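Local coordinates for uncharacterized protein AF_1514 (Archaeoglobus fulgidus DSM 4304, PDB 3C0F) that is of unknown function but adopts a small alpha-beta structure classed as a hot dog fold, with two copies in its assembly, at residues A[18-23]-A[77-82]; A[45-50]-A[57-62]. All coordinates share one frame; numbering follows the deposited sequence.

Interaction 1: residues A[18-23]-A[77-82]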
ATOM      1  N   GLU A  18       5.021   7.790  15.041  1.00 17.18           N
ATOM      2  CA  GLU A  18       6.119   6.822  15.117  1.00 17.44           C
ATOM      3  C   GLU A  18       5.719   5.470  14.516  1.00 17.29           C
ATOM      4  O   GLU A  18       6.467   4.888  13.729  1.00 16.97           O
ATOM      5  CB  GLU A  18       6.591   6.647  16.566  1.00 17.38           C
ATOM      6  CG  GLU A  18       7.730   5.640  16.745  1.00 18.12           C
ATOM      7  CD  GLU A  18       8.286   5.594  18.162  1.00 18.19           C
ATOM      8  OE1 GLU A  18       7.626   6.094  19.099  1.00 19.63           O
ATOM      9  OE2 GLU A  18       9.395   5.046  18.339  1.00 18.98           O
ATOM     10  N   GLU A  19       4.537   4.988  14.893  1.00 17.16           N
ATOM     11  CA  GLU A  19       4.010   3.726  14.377  1.00 17.40           C
ATOM     12  C   GLU A  19       3.814   3.762  12.862  1.00 17.08           C
ATOM     13  O   GLU A  19       4.193   2.816  12.165  1.00 17.07           O
ATOM     14  CB  GLU A  19       2.699   3.364  15.078  1.00 17.44           C
ATOM     15  CG  GLU A  19       2.885   2.875  16.508  1.00 17.85           C
ATOM     16  CD  GLU A  19       1.578   2.739  17.271  1.00 18.02           C
ATOM     17  OE1 GLU A  19       0.561   3.340  16.856  1.00 18.86           O
ATOM     18  OE2 GLU A  19       1.574   2.032  18.300  1.00 18.81           O
ATOM     19  N   ALA A  20       3.230   4.856  12.367  1.00 16.70           N
ATOM     20  CA  ALA A  20       2.991   5.036  10.936  1.00 16.47           C
ATOM     21  C   ALA A  20       4.297   5.106  10.145  1.00 16.00           C
ATOM     22  O   ALA A  20       4.398   4.530   9.054  1.00 15.70           O
ATOM     23  CB  ALA A  20       2.147   6.281  10.686  1.00 16.47           C
ATOM     24  N   GLU A  21       5.288   5.807  10.696  1.00 15.53           N
ATOM     25  CA  GLU A  21       6.601   5.918  10.060  1.00 15.34           C
ATOM     26  C   GLU A  21       7.293   4.562   9.964  1.00 15.19           C
ATOM     27  O   GLU A  21       7.867   4.230   8.925  1.00 14.66           O
ATOM     28  CB  GLU A  21       7.497   6.933  10.779  1.00 15.32           C
ATOM     29  CG  GLU A  21       8.867   7.106  10.107  1.00 15.60           C
ATOM     30  CD  GLU A  21       9.537   8.424  10.427  1.00 15.82           C
ATOM     31  OE1 GLU A  21       8.844   9.462  10.433  1.00 16.41           O
ATOM     32  OE2 GLU A  21      10.766   8.422  10.654  1.00 15.46           O
ATOM     33  N   ARG A  22       7.218   3.784  11.043  1.00 15.34           N
ATOM     34  CA  ARG A  22       7.773   2.428  11.063  1.00 15.57           C
ATOM     35  C   ARG A  22       7.116   1.545   9.994  1.00 15.48           C
ATOM     36  O   ARG A  22       7.817   0.850   9.253  1.00 15.10           O
ATOM     37  CB  ARG A  22       7.638   1.810  12.458  1.00 15.57           C
ATOM     38  CG  ARG A  22       8.385   0.489  12.653  1.00 16.16           C
ATOM     39  CD  ARG A  22       8.463   0.093  14.130  1.00 16.75           C
ATOM     40  NE  ARG A  22       7.154  -0.230  14.702  1.00 19.33           N
ATOM     41  CZ  ARG A  22       6.469   0.561  15.525  1.00 19.87           C
ATOM     42  NH1 ARG A  22       6.960   1.738  15.898  1.00 20.55           N
ATOM     43  NH2 ARG A  22       5.288   0.169  15.984  1.00 20.19           N
ATOM     44  N   TYR A  23       5.784   1.596   9.909  1.00 15.31           N
ATOM     45  CA  TYR A  23       5.022   0.887   8.864  1.00 15.52           C
ATOM     46  C   TYR A  23       5.475   1.279   7.452  1.00 15.50           C
ATOM     47  O   TYR A  23       5.697   0.412   6.596  1.00 15.37           O
ATOM     48  CB  TYR A  23       3.517   1.164   9.001  1.00 15.82           C
ATOM     49  CG  TYR A  23       2.746   0.214   9.893  1.00 16.60           C
ATOM     50  CD1 TYR A  23       2.267   0.629  11.138  1.00 16.73           C
ATOM     51  CD2 TYR A  23       2.463  -1.089   9.482  1.00 16.71           C
ATOM     52  CE1 TYR A  23       1.543  -0.234  11.959  1.00 17.14           C
ATOM     53  CE2 TYR A  23       1.739  -1.960  10.293  1.00 17.31           C
ATOM     54  CZ  TYR A  23       1.285  -1.527  11.530  1.00 16.80           C
ATOM     55  OH  TYR A  23       0.572  -2.381  12.336  1.00 17.22           O
ATOM     56  N   PHE A  77      -1.402   9.781   7.722  1.00 11.88           N
ATOM     57  CA  PHE A  77      -0.034  10.240   7.455  1.00 11.83           C
ATOM     58  C   PHE A  77       0.390   9.971   6.015  1.00 11.98           C
ATOM     59  O   PHE A  77       0.047   8.934   5.447  1.00 11.94           O
ATOM     60  CB  PHE A  77       0.957   9.573   8.417  1.00 11.75           C
ATOM     61  CG  PHE A  77       0.688   9.857   9.867  1.00 11.46           C
ATOM     62  CD1 PHE A  77       1.211  10.997  10.474  1.00 11.16           C
ATOM     63  CD2 PHE A  77      -0.086   8.982  10.630  1.00 11.58           C
ATOM     64  CE1 PHE A  77       0.963  11.269  11.822  1.00 11.36           C
ATOM     65  CE2 PHE A  77      -0.341   9.245  11.981  1.00 11.22           C
ATOM     66  CZ  PHE A  77       0.182  10.391  12.576  1.00 11.59           C
ATOM     67  N   GLU A  78       1.126  10.913   5.427  1.00 12.07           N
ATOM     68  CA  GLU A  78       1.748  10.700   4.117  1.00 12.39           C
ATOM     69  C   GLU A  78       3.252  10.859   4.252  1.00 12.48           C
ATOM     70  O   GLU A  78       3.732  11.832   4.841  1.00 12.59           O
ATOM     71  CB  GLU A  78       1.208  11.658   3.046  1.00 12.42           C
ATOM     72  CG  GLU A  78      -0.308  11.663   2.891  1.00 12.80           C
ATOM     73  CD  GLU A  78      -0.962  12.741   3.731  1.00 14.15           C
ATOM     74  OE1 GLU A  78      -0.480  13.892   3.691  1.00 14.58           O
ATOM     75  OE2 GLU A  78      -1.954  12.441   4.428  1.00 15.59           O
ATOM     76  N   PHE A  79       3.982   9.890   3.711  1.00 12.63           N
ATOM     77  CA  PHE A  79       5.439   9.875   3.769  1.00 12.49           C
ATOM     78  C   PHE A  79       5.999   9.905   2.355  1.00 12.54           C
ATOM     79  O   PHE A  79       5.592   9.117   1.506  1.00 12.56           O
ATOM     80  CB  PHE A  79       5.930   8.613   4.483  1.00 12.44           C
ATOM     81  CG  PHE A  79       5.472   8.505   5.909  1.00 12.54           C
ATOM     82  CD1 PHE A  79       6.235   9.042   6.935  1.00 12.09           C
ATOM     83  CD2 PHE A  79       4.275   7.860   6.225  1.00 12.39           C
ATOM     84  CE1 PHE A  79       5.816   8.948   8.264  1.00 12.57           C
ATOM     85  CE2 PHE A  79       3.845   7.761   7.552  1.00 12.96           C
ATOM     86  CZ  PHE A  79       4.615   8.310   8.569  1.00 12.39           C
ATOM     87  N   TYR A  80       6.936  10.814   2.112  1.00 12.28           N
ATOM     88  CA  TYR A  80       7.553  10.937   0.798  1.00 12.17           C
ATOM     89  C   TYR A  80       9.008  10.481   0.855  1.00 11.85           C
ATOM     90  O   TYR A  80       9.826  11.068   1.575  1.00 11.40           O
ATOM     91  CB  TYR A  80       7.428  12.375   0.283  1.00 12.58           C
ATOM     92  CG  TYR A  80       5.995  12.799   0.045  1.00 12.84           C
ATOM     93  CD1 TYR A  80       5.406  12.657  -1.212  1.00 13.57           C
ATOM     94  CD2 TYR A  80       5.219  13.323   1.082  1.00 12.81           C
ATOM     95  CE1 TYR A  80       4.081  13.036  -1.432  1.00 13.90           C
ATOM     96  CE2 TYR A  80       3.896  13.703   0.874  1.00 13.36           C
ATOM     97  CZ  TYR A  80       3.336  13.554  -0.384  1.00 13.71           C
ATOM     98  OH  TYR A  80       2.029  13.929  -0.594  1.00 14.71           O
ATOM     99  N   PHE A  81       9.310   9.427   0.095  1.00 11.56           N
ATOM    100  CA  PHE A  81      10.635   8.809   0.062  1.00 11.55           C
ATOM    101  C   PHE A  81      11.345   9.019  -1.271  1.00 11.46           C
ATOM    102  O   PHE A  81      10.705   9.029  -2.328  1.00 11.07           O
ATOM    103  CB  PHE A  81      10.518   7.288   0.240  1.00 11.77           C
ATOM    104  CG  PHE A  81      10.106   6.843   1.614  1.00 12.07           C
ATOM    105  CD1 PHE A  81      11.063   6.577   2.591  1.00 12.59           C
ATOM    106  CD2 PHE A  81       8.763   6.629   1.916  1.00 11.96           C
ATOM    107  CE1 PHE A  81      10.683   6.136   3.864  1.00 12.40           C
ATOM    108  CE2 PHE A  81       8.374   6.191   3.184  1.00 11.95           C
ATOM    109  CZ  PHE A  81       9.338   5.939   4.159  1.00 12.18           C
ATOM    110  N   ARG A  82      12.668   9.169  -1.209  1.00 11.33           N
ATOM    111  CA  ARG A  82      13.536   8.871  -2.347  1.00 11.61           C
ATOM    112  C   ARG A  82      14.116   7.472  -2.126  1.00 11.64           C
ATOM    113  O   ARG A  82      14.946   7.265  -1.236  1.00 11.62           O
ATOM    114  CB  ARG A  82      14.650   9.915  -2.510  1.00 11.39           C
ATOM    115  CG  ARG A  82      15.596   9.640  -3.700  1.00 11.53           C
ATOM    116  CD  ARG A  82      16.664  10.721  -3.882  1.00 12.05           C
ATOM    117  NE  ARG A  82      17.638  10.738  -2.788  1.00 14.00           N
ATOM    118  CZ  ARG A  82      17.754  11.715  -1.888  1.00 14.60           C
ATOM    119  NH1 ARG A  82      16.969  12.785  -1.943  1.00 14.69           N
ATOM    120  NH2 ARG A  82      18.671  11.629  -0.934  1.00 15.06           N
TER
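Helix-on-sheet packing, in keeping with a hot dog fold, brings Ala20 and Glu21 of helix 18-23 against Phe77 and Phe79 of strand 77-82. The axes of the two short segments pass 9.3 Å apart and their directions differ by 43°, so the helix slants across the strand and meets it over a limited length. No hydrogen bond joins them; the contact is made by two phenyl rings, a methyl group, the helix backbone and the aliphatic part of Glu21. Ala20 CB lies near both rings, 3.5 Å from CD2 of Phe77 and 3.8 Å from CZ of Phe79. With so small a side chain at this position, the ring of Phe79 can come right up to the helix main chain, its CZ standing 3.4 Å from N of Glu21 and its CE2 3.6 Å from O of Ala20. CG of Phe79 is placed opposite the carbonyl carbon and beside the backbone N (chi1 -62°), a torsion that projects the ring out toward the helix. The Glu21 side chain crosses this ring at about a right angle: its CB is 3.6 Å from CE1 of Phe79, and the carboxylate plane stands nearly upright to the ring, at 83°. The charged residue thus contributes mainly its aliphatic stem. Replacing Phe79 with an alanine here would probably open a gap between helix and sheet, leaving the Ala20 methyl and the Glu21 stem without their main shared apolar neighbour. Around this buried core, Phe79 also touches Val39 of strand 33-41 and Ala24 just past the helix, while Ala20 reaches Val74 of strand 73-74. The intervening Tyr80 turns to the other side of the sheet, where it packs against Ala63 of helix 58-65; the two helices therefore sit on opposite faces of the sheet at strand 77-84.

Interaction 2: residues A[45-50]-A[57-62]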
ATOM      1  N   GLY A  45      -2.470  18.677  10.390  1.00 13.16           N
ATOM      2  CA  GLY A  45      -1.797  19.654   9.541  1.00 13.18           C
ATOM      3  C   GLY A  45      -0.290  19.688   9.735  1.00 13.33           C
ATOM      4  O   GLY A  45       0.410  20.425   9.040  1.00 13.56           O
ATOM      5  N   TYR A  46       0.210  18.889  10.677  1.00 13.22           N
ATOM      6  CA  TYR A  46       1.646  18.803  10.945  1.00 13.42           C
ATOM      7  C   TYR A  46       2.433  18.363   9.717  1.00 12.94           C
ATOM      8  O   TYR A  46       1.987  17.500   8.956  1.00 12.60           O
ATOM      9  CB  TYR A  46       1.935  17.841  12.103  1.00 13.91           C
ATOM     10  CG  TYR A  46       3.415  17.657  12.382  1.00 14.92           C
ATOM     11  CD1 TYR A  46       4.158  18.668  12.996  1.00 15.33           C
ATOM     12  CD2 TYR A  46       4.077  16.481  12.020  1.00 15.41           C
ATOM     13  CE1 TYR A  46       5.514  18.515  13.244  1.00 15.85           C
ATOM     14  CE2 TYR A  46       5.442  16.318  12.269  1.00 15.81           C
ATOM     15  CZ  TYR A  46       6.147  17.340  12.886  1.00 15.20           C
ATOM     16  OH  TYR A  46       7.491  17.198  13.145  1.00 16.10           O
ATOM     17  N   ARG A  47       3.602  18.969   9.526  1.00 12.53           N
ATOM     18  CA  ARG A  47       4.547  18.482   8.525  1.00 12.52           C
ATOM     19  C   ARG A  47       5.993  18.600   8.995  1.00 12.70           C
ATOM     20  O   ARG A  47       6.322  19.440   9.836  1.00 12.64           O
ATOM     21  CB  ARG A  47       4.340  19.174   7.164  1.00 12.47           C
ATOM     22  CG  ARG A  47       4.977  20.565   7.003  1.00 12.00           C
ATOM     23  CD  ARG A  47       4.345  21.608   7.919  1.00 12.34           C
ATOM     24  NE  ARG A  47       2.885  21.652   7.814  1.00 12.74           N
ATOM     25  CZ  ARG A  47       2.204  22.395   6.946  1.00 13.44           C
ATOM     26  NH1 ARG A  47       2.840  23.175   6.080  1.00 13.50           N
ATOM     27  NH2 ARG A  47       0.877  22.358   6.941  1.00 13.61           N
ATOM     28  N   ALA A  48       6.836  17.728   8.453  1.00 12.89           N
ATOM     29  CA  ALA A  48       8.281  17.816   8.610  1.00 13.18           C
ATOM     30  C   ALA A  48       8.885  17.622   7.219  1.00 13.57           C
ATOM     31  O   ALA A  48       8.423  16.763   6.469  1.00 13.29           O
ATOM     32  CB  ALA A  48       8.786  16.759   9.580  1.00 13.17           C
ATOM     33  N   PRO A  49       9.896  18.435   6.854  1.00 13.96           N
ATOM     34  CA  PRO A  49      10.520  19.479   7.673  1.00 14.33           C
ATOM     35  C   PRO A  49       9.601  20.681   7.903  1.00 14.88           C
ATOM     36  O   PRO A  49       8.479  20.721   7.382  1.00 14.35           O
ATOM     37  CB  PRO A  49      11.743  19.890   6.843  1.00 14.48           C
ATOM     38  CG  PRO A  49      11.346  19.619   5.443  1.00 14.21           C
ATOM     39  CD  PRO A  49      10.499  18.368   5.508  1.00 14.07           C
ATOM     40  N   GLU A  50      10.090  21.651   8.671  1.00 15.51           N
ATOM     41  CA  GLU A  50       9.298  22.807   9.068  1.00 16.66           C
ATOM     42  C   GLU A  50       9.145  23.803   7.913  1.00 17.29           C
ATOM     43  O   GLU A  50       9.912  24.765   7.798  1.00 17.04           O
ATOM     44  CB  GLU A  50       9.937  23.471  10.289  1.00 16.57           C
ATOM     45  CG  GLU A  50       9.056  24.478  10.998  1.00 17.72           C
ATOM     46  CD  GLU A  50       9.815  25.278  12.038  1.00 18.65           C
ATOM     47  OE1 GLU A  50      10.830  24.773  12.563  1.00 18.79           O
ATOM     48  OE2 GLU A  50       9.392  26.416  12.327  1.00 19.65           O
ATOM     49  N   LYS A  57       0.741  22.544  -0.408  1.00 22.25           N
ATOM     50  CA  LYS A  57       1.436  21.294  -0.041  1.00 21.87           C
ATOM     51  C   LYS A  57       2.973  21.400  -0.083  1.00 21.51           C
ATOM     52  O   LYS A  57       3.626  20.647  -0.813  1.00 21.41           O
ATOM     53  CB  LYS A  57       0.954  20.122  -0.914  1.00 21.92           C
ATOM     54  CG  LYS A  57      -0.549  19.863  -0.869  1.00 21.86           C
ATOM     55  CD  LYS A  57      -0.949  18.762  -1.844  1.00 22.05           C
ATOM     56  N   PRO A  58       3.557  22.330   0.705  1.00 21.22           N
ATOM     57  CA  PRO A  58       5.004  22.587   0.642  1.00 20.97           C
ATOM     58  C   PRO A  58       5.889  21.380   0.980  1.00 20.75           C
ATOM     59  O   PRO A  58       7.010  21.288   0.477  1.00 20.54           O
ATOM     60  CB  PRO A  58       5.209  23.713   1.666  1.00 20.90           C
ATOM     61  CG  PRO A  58       4.034  23.627   2.576  1.00 21.19           C
ATOM     62  CD  PRO A  58       2.899  23.200   1.700  1.00 21.26           C
ATOM     63  N   TRP A  59       5.388  20.477   1.823  1.00 20.46           N
ATOM     64  CA  TRP A  59       6.115  19.256   2.193  1.00 20.43           C
ATOM     65  C   TRP A  59       6.286  18.329   0.984  1.00 20.40           C
ATOM     66  O   TRP A  59       7.287  17.619   0.877  1.00 20.50           O
ATOM     67  CB  TRP A  59       5.398  18.517   3.329  1.00 20.17           C
ATOM     68  CG  TRP A  59       3.996  18.149   2.978  1.00 20.23           C
ATOM     69  CD1 TRP A  59       3.575  16.995   2.382  1.00 19.81           C
ATOM     70  CD2 TRP A  59       2.826  18.950   3.173  1.00 20.01           C
ATOM     71  NE1 TRP A  59       2.216  17.026   2.198  1.00 20.20           N
ATOM     72  CE2 TRP A  59       1.730  18.215   2.672  1.00 19.91           C
ATOM     73  CE3 TRP A  59       2.598  20.221   3.722  1.00 19.60           C
ATOM     74  CZ2 TRP A  59       0.421  18.704   2.706  1.00 19.98           C
ATOM     75  CZ3 TRP A  59       1.296  20.706   3.758  1.00 20.11           C
ATOM     76  CH2 TRP A  59       0.224  19.947   3.251  1.00 19.99           C
ATOM     77  N   GLU A  60       5.301  18.343   0.087  1.00 20.32           N
ATOM     78  CA  GLU A  60       5.342  17.536  -1.128  1.00 20.18           C
ATOM     79  C   GLU A  60       6.271  18.168  -2.163  1.00 20.11           C
ATOM     80  O   GLU A  60       7.082  17.473  -2.781  1.00 20.00           O
ATOM     81  CB  GLU A  60       3.934  17.339  -1.694  1.00 20.31           C
ATOM     82  CG  GLU A  60       3.877  16.444  -2.925  1.00 20.77           C
ATOM     83  CD  GLU A  60       2.481  15.929  -3.218  1.00 21.65           C
ATOM     84  OE1 GLU A  60       1.500  16.672  -3.001  1.00 22.49           O
ATOM     85  OE2 GLU A  60       2.366  14.773  -3.671  1.00 22.70           O
ATOM     86  N   VAL A  61       6.149  19.483  -2.340  1.00 19.96           N
ATOM     87  CA  VAL A  61       7.027  20.238  -3.236  1.00 19.95           C
ATOM     88  C   VAL A  61       8.493  20.045  -2.833  1.00 19.82           C
ATOM     89  O   VAL A  61       9.341  19.766  -3.682  1.00 19.77           O
ATOM     90  CB  VAL A  61       6.656  21.747  -3.270  1.00 20.01           C
ATOM     91  CG1 VAL A  61       7.583  22.517  -4.206  1.00 20.23           C
ATOM     92  CG2 VAL A  61       5.200  21.932  -3.695  1.00 20.02           C
ATOM     93  N   TYR A  62       8.769  20.174  -1.534  1.00 19.75           N
ATOM     94  CA  TYR A  62      10.105  19.950  -0.977  1.00 19.56           C
ATOM     95  C   TYR A  62      10.657  18.579  -1.369  1.00 19.36           C
ATOM     96  O   TYR A  62      11.781  18.475  -1.866  1.00 19.28           O
ATOM     97  CB  TYR A  62      10.082  20.098   0.553  1.00 19.66           C
ATOM     98  CG  TYR A  62      11.353  19.643   1.245  1.00 19.78           C
ATOM     99  CD1 TYR A  62      12.460  20.485   1.330  1.00 20.07           C
ATOM    100  CD2 TYR A  62      11.445  18.371   1.820  1.00 19.43           C
ATOM    101  CE1 TYR A  62      13.630  20.071   1.959  1.00 20.13           C
ATOM    102  CE2 TYR A  62      12.611  17.951   2.454  1.00 19.58           C
ATOM    103  CZ  TYR A  62      13.699  18.808   2.520  1.00 19.70           C
ATOM    104  OH  TYR A  62      14.857  18.414   3.148  1.00 20.22           O
TER
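The guanidinium of Arg47 receives Trp59 on one face, with CZ3 of the indole 3.4 Å above its plane and displaced toward the rim, while at its edge Gly45 O lies in the plane. The Tyr62 ring, in turn, carries Pro49 on one face. These pairs join the short edge strand 47-48 and the cis-proline turn after it to the first turns of helix 58-65, in which Lys57 is the N-cap. Guanidinium and indole planes are 73° apart, so this is no parallel stack. NE and NH2 of Arg47 both donate to Gly45 O, at 3.0 Å and 2.9 Å respectively, a side-on grip that should fix the rotation of the group, and NH1 bonds to Val51 O. The aliphatic start of Arg47 also packs on the tryptophan, its CB 4.0 Å from CE3 of Trp59. CG of Trp59 sits between its own backbone N and carbonyl carbon (chi1 58°), which swings the indole back past the helix start, so that CA of Lys57 lies over one ring face; the same indole stacks with His40 of strand 33-41. A cis peptide bond precedes Pro49, whose ring approaches Tyr62 from above in a CH-pi contact: CG of Pro49 is 3.8 Å from the ring centroid of Tyr62, only 16° off the ring normal.

How the interactions relate
The two contacts illustrate how one antiparallel sheet can be dressed differently on its faces and at its margin: interaction 1 reaches it through strand 77-84, interaction 2 through the outermost strand 47-48. Interaction 1 is buried near the centre of the chain and made by van der Waals packing without a hydrogen bond between its segments, whereas interaction 2 lies at the surface, some 13 Å away between centres, and mixes a fixed cationic group with aromatic and proline packing. Along the chain, interaction 2 is nested inside the loop that interaction 1 closes. Tyr80 connects them: its CE2 packs 3.6 Å from CD1 of Trp59, and its OH lies 3.2 Å from OE2 of Glu60, a probable hydrogen bond.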